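Local coordinates for protein vascular endothelial cadherin (Gallus gallus, PDB 3PPE) that mediates calcium-dependent homophilic adhesion between endothelial cells, the chain here being its first two extracellular cadherin domains, EC1 and EC2, which form a strand-swapped dimer, at residues Ile103-Gln106 and Lys107-Gly111; Ile161-Arg165 and Ala166-Arg170; Tyr35-Gly39 and Glu40-Thr44. One frame throughout, in Å; residues are numbered along the deposited sequence.

Interaction 1 (Ile103-Gln106 and Lys107-Gly111); sequences IFVQ and KIFNG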
# COMPACT_ATOMS: atom_id res chain seq x y z
N ILE A 103 -28.79 4.89 -9.85
CA ILE A 103 -29.52 5.71 -10.83
C ILE A 103 -30.59 4.86 -11.47
O ILE A 103 -30.34 3.72 -11.87
CB ILE A 103 -28.57 6.32 -11.92
CG1 ILE A 103 -27.51 7.26 -11.30
CG2 ILE A 103 -29.34 7.13 -12.98
CD1 ILE A 103 -26.24 7.25 -12.09
N PHE A 104 -31.81 5.38 -11.56
CA PHE A 104 -32.89 4.59 -12.14
C PHE A 104 -32.61 4.19 -13.57
O PHE A 104 -31.83 4.86 -14.25
CB PHE A 104 -34.22 5.30 -11.98
CG PHE A 104 -34.77 5.14 -10.60
CD1 PHE A 104 -34.57 6.12 -9.63
CD2 PHE A 104 -35.45 3.96 -10.24
CE1 PHE A 104 -35.09 5.97 -8.32
CE2 PHE A 104 -35.94 3.79 -8.93
CZ PHE A 104 -35.76 4.82 -7.98
N VAL A 105 -33.23 3.11 -14.04
CA VAL A 105 -32.99 2.65 -15.41
C VAL A 105 -33.89 3.35 -16.46
O VAL A 105 -33.63 3.24 -17.64
CB VAL A 105 -33.05 1.10 -15.57
CG1 VAL A 105 -32.00 0.41 -14.70
CG2 VAL A 105 -34.45 0.56 -15.27
N GLN A 106 -34.91 4.08 -16.00
CA GLN A 106 -35.85 4.82 -16.87
C GLN A 106 -36.22 6.05 -16.07
O GLN A 106 -36.31 5.99 -14.85
CB GLN A 106 -37.19 4.06 -17.12
CG GLN A 106 -37.05 2.68 -17.72
CD GLN A 106 -38.31 1.88 -17.75
OE1 GLN A 106 -39.46 2.41 -17.74
NE2 GLN A 106 -38.12 0.58 -17.82
N LYS A 107 -36.47 7.14 -16.78
CA LYS A 107 -37.03 8.35 -16.20
C LYS A 107 -38.46 8.17 -15.63
O LYS A 107 -38.77 8.68 -14.56
CB LYS A 107 -37.10 9.41 -17.29
CG LYS A 107 -37.42 10.81 -16.76
CD LYS A 107 -36.23 11.42 -15.99
CE LYS A 107 -36.38 12.95 -15.96
NZ LYS A 107 -35.51 13.58 -14.90
N ILE A 108 -39.31 7.48 -16.41
CA ILE A 108 -40.68 7.18 -16.08
C ILE A 108 -40.95 5.67 -16.22
O ILE A 108 -40.68 5.04 -17.26
CB ILE A 108 -41.67 8.01 -16.95
CG1 ILE A 108 -41.40 9.54 -16.82
CG2 ILE A 108 -43.12 7.66 -16.62
CD1 ILE A 108 -42.32 10.40 -17.71
N PHE A 109 -41.43 5.07 -15.12
CA PHE A 109 -42.00 3.73 -15.12
C PHE A 109 -43.53 3.79 -15.15
O PHE A 109 -44.15 4.73 -14.68
CB PHE A 109 -41.55 2.96 -13.87
CG PHE A 109 -40.05 2.85 -13.71
CD1 PHE A 109 -39.32 3.90 -13.10
CD2 PHE A 109 -39.39 1.70 -14.10
CE1 PHE A 109 -37.91 3.77 -12.93
CE2 PHE A 109 -38.04 1.56 -13.90
CZ PHE A 109 -37.28 2.59 -13.33
N ASN A 110 -44.15 2.75 -15.70
CA ASN A 110 -45.60 2.69 -15.80
C ASN A 110 -46.07 1.39 -15.19
O ASN A 110 -45.45 0.33 -15.39
CB ASN A 110 -46.04 2.77 -17.28
CG ASN A 110 -45.74 4.09 -17.90
OD1 ASN A 110 -46.50 5.04 -17.75
ND2 ASN A 110 -44.60 4.18 -18.57
N GLY A 111 -47.17 1.45 -14.45
CA GLY A 111 -47.86 0.24 -14.06
C GLY A 111 -49.34 0.44 -13.91
O GLY A 111 -49.86 1.53 -14.07

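Interaction 2 (Ile161-Arg165 and Ala166-Arg170); sequences IFTAR and ADLDR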
# COMPACT_ATOMS: atom_id res chain seq x y z
N ILE A 161 -43.29 -2.09 -5.96
CA ILE A 161 -44.33 -1.16 -5.48
C ILE A 161 -45.62 -1.94 -5.22
O ILE A 161 -46.02 -2.78 -6.02
CB ILE A 161 -44.53 -0.00 -6.50
CG1 ILE A 161 -43.19 0.73 -6.72
CG2 ILE A 161 -45.64 0.99 -6.05
CD1 ILE A 161 -43.27 1.88 -7.68
N PHE A 162 -46.24 -1.65 -4.08
CA PHE A 162 -47.44 -2.33 -3.59
C PHE A 162 -48.48 -1.29 -3.21
O PHE A 162 -48.12 -0.18 -2.82
CB PHE A 162 -47.12 -3.12 -2.32
CG PHE A 162 -46.08 -4.18 -2.49
CD1 PHE A 162 -44.72 -3.90 -2.28
CD2 PHE A 162 -46.45 -5.49 -2.78
CE1 PHE A 162 -43.75 -4.90 -2.44
CE2 PHE A 162 -45.48 -6.52 -2.92
CZ PHE A 162 -44.14 -6.22 -2.75
N THR A 163 -49.77 -1.67 -3.27
CA THR A 163 -50.84 -0.80 -2.76
C THR A 163 -50.65 -0.65 -1.25
O THR A 163 -50.34 -1.63 -0.56
CB THR A 163 -52.28 -1.37 -3.07
OG1 THR A 163 -52.40 -2.65 -2.45
CG2 THR A 163 -52.53 -1.51 -4.61
N ALA A 164 -50.81 0.58 -0.76
CA ALA A 164 -50.68 0.94 0.66
C ALA A 164 -52.02 1.04 1.36
O ALA A 164 -52.06 1.21 2.57
CB ALA A 164 -49.92 2.27 0.83
N ARG A 165 -53.10 0.89 0.61
CA ARG A 165 -54.48 1.03 1.11
C ARG A 165 -55.30 0.02 0.35
O ARG A 165 -54.98 -0.27 -0.80
CB ARG A 165 -55.05 2.43 0.79
CG ARG A 165 -54.34 3.62 1.51
CD ARG A 165 -55.01 4.97 1.20
NE ARG A 165 -56.36 5.00 1.76
CZ ARG A 165 -56.68 5.45 2.97
NH1 ARG A 165 -55.74 5.91 3.80
NH2 ARG A 165 -57.97 5.40 3.35
N ALA A 166 -56.40 -0.46 0.94
CA ALA A 166 -57.31 -1.39 0.26
C ALA A 166 -58.49 -0.69 -0.41
O ALA A 166 -59.28 -1.35 -1.05
CB ALA A 166 -57.85 -2.44 1.24
N ASP A 167 -58.60 0.63 -0.30
CA ASP A 167 -59.76 1.35 -0.84
C ASP A 167 -59.45 2.23 -2.06
O ASP A 167 -60.12 3.25 -2.26
CB ASP A 167 -60.41 2.24 0.26
CG ASP A 167 -59.41 3.19 0.90
OD1 ASP A 167 -59.75 3.87 1.90
OD2 ASP A 167 -58.25 3.24 0.42
N LEU A 168 -58.44 1.88 -2.87
CA LEU A 168 -58.13 2.74 -4.03
C LEU A 168 -59.24 2.65 -5.08
O LEU A 168 -59.45 1.61 -5.70
CB LEU A 168 -56.75 2.50 -4.63
CG LEU A 168 -55.54 2.56 -3.68
CD1 LEU A 168 -54.27 2.15 -4.38
CD2 LEU A 168 -55.41 3.93 -3.04
N ASP A 169 -59.90 3.77 -5.30
CA ASP A 169 -61.14 3.85 -6.07
C ASP A 169 -60.83 4.64 -7.34
O ASP A 169 -60.45 5.81 -7.27
CB ASP A 169 -62.18 4.59 -5.22
CG ASP A 169 -63.60 4.54 -5.82
OD1 ASP A 169 -64.54 4.16 -5.09
OD2 ASP A 169 -63.79 4.86 -7.02
N ARG A 170 -60.99 3.97 -8.49
CA ARG A 170 -60.77 4.58 -9.80
C ARG A 170 -61.58 5.87 -10.03
O ARG A 170 -61.11 6.79 -10.72
CB ARG A 170 -61.06 3.56 -10.92
CG ARG A 170 -60.58 4.02 -12.28
CD ARG A 170 -61.04 3.11 -13.41
NE ARG A 170 -61.19 3.92 -14.61
CZ ARG A 170 -60.21 4.16 -15.48
NH1 ARG A 170 -59.02 3.62 -15.28
NH2 ARG A 170 -60.41 4.93 -16.55
O HOH W 1 -56.73 -0.68 -3.13

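Interaction 3 (Tyr35-Gly39 and Glu40-Thr44); sequences YIIEG and ESANT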
# COMPACT_ATOMS: atom_id res chain seq x y z
N TYR A 35 14.19 -4.69 -12.00
CA TYR A 35 12.81 -5.08 -12.20
C TYR A 35 12.26 -4.32 -13.40
O TYR A 35 12.40 -3.10 -13.48
CB TYR A 35 11.98 -4.78 -10.95
CG TYR A 35 12.35 -5.60 -9.75
CD1 TYR A 35 13.22 -5.11 -8.78
CD2 TYR A 35 11.81 -6.87 -9.55
CE1 TYR A 35 13.56 -5.88 -7.65
CE2 TYR A 35 12.14 -7.65 -8.41
CZ TYR A 35 13.02 -7.16 -7.49
OH TYR A 35 13.34 -7.91 -6.37
N ILE A 36 11.66 -5.05 -14.34
CA ILE A 36 11.08 -4.50 -15.57
C ILE A 36 9.66 -5.01 -15.64
O ILE A 36 9.39 -6.17 -15.27
CB ILE A 36 11.85 -4.96 -16.83
CG1 ILE A 36 13.36 -4.64 -16.71
CG2 ILE A 36 11.32 -4.30 -18.08
CD1 ILE A 36 13.68 -3.13 -16.53
N ILE A 37 8.73 -4.16 -16.06
CA ILE A 37 7.33 -4.60 -16.26
C ILE A 37 6.82 -4.35 -17.67
O ILE A 37 7.32 -3.48 -18.35
CB ILE A 37 6.36 -3.95 -15.19
CG1 ILE A 37 6.44 -2.41 -15.24
CG2 ILE A 37 6.70 -4.45 -13.81
CD1 ILE A 37 5.36 -1.65 -14.31
N GLU A 38 5.81 -5.14 -18.07
CA GLU A 38 5.12 -4.97 -19.32
C GLU A 38 3.67 -5.24 -19.01
O GLU A 38 3.35 -5.70 -17.92
CB GLU A 38 5.61 -6.01 -20.35
CG GLU A 38 5.19 -7.41 -20.02
CD GLU A 38 5.60 -8.46 -21.07
OE1 GLU A 38 4.99 -8.52 -22.16
OE2 GLU A 38 6.52 -9.25 -20.78
N GLY A 39 2.79 -4.94 -19.96
CA GLY A 39 1.38 -5.31 -19.85
C GLY A 39 0.51 -4.06 -19.78
O GLY A 39 0.93 -2.98 -20.25
N GLU A 40 -0.67 -4.18 -19.18
CA GLU A 40 -1.70 -3.13 -19.27
C GLU A 40 -1.31 -1.86 -18.50
O GLU A 40 -1.20 -1.89 -17.28
CB GLU A 40 -3.07 -3.64 -18.80
CG GLU A 40 -3.65 -4.74 -19.70
CD GLU A 40 -5.08 -5.11 -19.24
OE1 GLU A 40 -6.04 -4.79 -19.97
OE2 GLU A 40 -5.21 -5.65 -18.13
N SER A 41 -1.10 -0.78 -19.25
CA SER A 41 -0.62 0.52 -18.74
C SER A 41 0.70 0.41 -17.99
O SER A 41 1.01 1.28 -17.18
CB SER A 41 -1.72 1.20 -17.87
OG SER A 41 -2.89 1.40 -18.65
N ALA A 42 1.47 -0.67 -18.24
CA ALA A 42 2.85 -0.76 -17.71
C ALA A 42 3.71 0.35 -18.30
O ALA A 42 3.67 0.58 -19.52
CB ALA A 42 3.47 -2.12 -18.04
N ASN A 43 4.49 1.03 -17.46
CA ASN A 43 5.42 2.07 -17.91
C ASN A 43 4.74 3.39 -18.36
O ASN A 43 5.43 4.33 -18.75
CB ASN A 43 6.40 1.54 -19.01
CG ASN A 43 7.08 0.26 -18.58
OD1 ASN A 43 7.84 0.25 -17.61
ND2 ASN A 43 6.74 -0.84 -19.25
N THR A 44 3.41 3.45 -18.29
CA THR A 44 2.65 4.69 -18.50
C THR A 44 2.01 5.06 -17.16
O THR A 44 2.53 5.90 -16.42
CB THR A 44 1.61 4.58 -19.64
OG1 THR A 44 0.76 3.45 -19.45
CG2 THR A 44 2.26 4.48 -21.04
O HOH W 2 9.60 -1.33 -16.75

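Interaction 1 (Ile103-Gln106 and Lys107-Gly111)
The Phe109 ring fills the bend made by Phe104, Val105 and Gln106 where the first strand of EC2 divides, the A*/A arrangement of cadherin domains: 103-104 pairs antiparallel with strand 122-129, whereas 108-114 runs parallel to 194-202. The three side chains meet the ring from different directions. Gln106 lies on one face: its CB is 4.1 Å from the Phe109 centroid and 12° off the ring normal, a CH-pi contact. Its extended chain then carries the amide along the same ring, the two planes 23° apart, with Gln106 CD 3.8 Å from Phe109 CD2. Phe104 stands across the ring, planes at 74° and centroids of Phe104 and Phe109 5.9 Å apart, an oblique pair in which Phe104 CD2 approaches Phe109 CE1 to 3.7 Å. Both rings also touch Val126 and Ala195, one from each sheet, which places the pair between the two sheets. With an alanine at Phe109, Phe104 would probably lose its aromatic neighbour and the Gln106 side chain the surface it rests on, opening a gap inside the bend. Val105 contributes one methyl, the branch lying between its backbone N and carbonyl carbon: Val105 CG2 sits 4.0 Å from Phe109 CE2.

Interaction 2 (Ile161-Arg165 and Ala166-Arg170)
Arg165 and Asp167 form a salt bridge across the turn that leaves strand 160-163 in the EC2 beta-sandwich, just ahead of Leu168-Asp169-Arg170-Glu171, a match to the LDRE signature of cadherin repeats. In EC1 the corresponding motif supplies calcium ligands Asp62 and Glu64, so this turn is probably directed toward the EC2-EC3 junction of the complete ectodomain. Among the polar contacts, the bridge is side-on and two-pronged: Arg165 NE donates to Asp167 OD2 at 2.9 Å, and Arg165 NH2 to Asp167 OD1 at 2.8 Å. Both oxygens offer syn lone pairs, and the guanidinium and carboxylate planes are only 20° apart, geometry that fixes the rotation of both groups. The bend at chi3 of Arg165 (66°) folds the guanidinium back alongside the acid. A water closes the turn separately, donating to Arg165 O and accepting from Leu168 N.

The apolar contacts centre on Leu168, buried also against Phe153 and Leu201. One of its methyls, CD2, lies 4.1 Å from Arg165 CB. Thr163 is split in role: its OG1 bonds to the backbone of Arg118 and Thr121, while its methyl CG2 meets Leu168 CD1 at 4.1 Å.

Interaction 3 (Tyr35-Gly39 and Glu40-Thr44)
Ala42 lays its methyl against the backbone of the strand it has just come from: Ala42 CB is 3.3 Å from Glu38 C and also meets the side chain of Ile37, with Ile37 CG1 4.1 Å away. The chain returns to this point through a type II beta turn from Gly39 to Ala42, closed by Ala42 N donating to Gly39 O at 3.1 Å. Ser41, third in the turn, has positive phi, as that turn type requires. Gly39 precedes the corner with phi 116°, where a CB would collide with the carbonyl O of the residue before and with Glu40 N.

Asn43 grips the strand one residue further back. Its ND2 donates to Ile37 O at 2.8 Å, nearly straight at 164°; the acceptor is close to the plane of the Asn43 amide, whereas the donor sits above the Ile37 carbonyl plane. The other end of the amide, Asn43 OD1, accepts from a water that in turn accepts from Ile37 N at 3.0 Å. One amide therefore serves both backbone polar groups of Ile37, directly and through water, much as a neighbouring strand would. Ile37 has CG1 between its backbone N and carbonyl carbon (chi1 57°), which brings CG1 alongside the amide, 3.8 Å from Asn43 OD1.

Strand 33-39 is an edge strand of its EC1 sheet within the chain: Ile36, Glu38 and Glu40 bond by backbone to His74, Thr72 and Glu70 of strand 68-77, and the intervening Ile37 turns its backbone the other way, to Asn43. The Glu40 carboxylate adds a salt bridge from OE1 to Lys66 and accepts from Glu70 N with OE2. At the start of the segment Tyr35 packs on Trp2 of the second subunit, while the turn leads on toward strand 46-49.

How the interactions relate
Along the chain the order is interaction 3, interaction 1, interaction 2. Interaction 3 belongs to EC1, the other two to EC2, and no two of them touch. Interactions 1 and 2 have centres 20 Å apart and nearest atoms about 7 Å apart; they share the antiparallel sheet in which strands 103-104 and 160-163 both flank strand 122-129. Interaction 3 lies on the other side of the chain's centre, its centre 43 Å from that of interaction 1 and 61 Å from that of interaction 2. The interdomain calcium sites join the two domains. All three contacts shape bends at strand ends, two of them in EC2, the domain farther from the place where Tyr35 meets Trp2 of the second subunit.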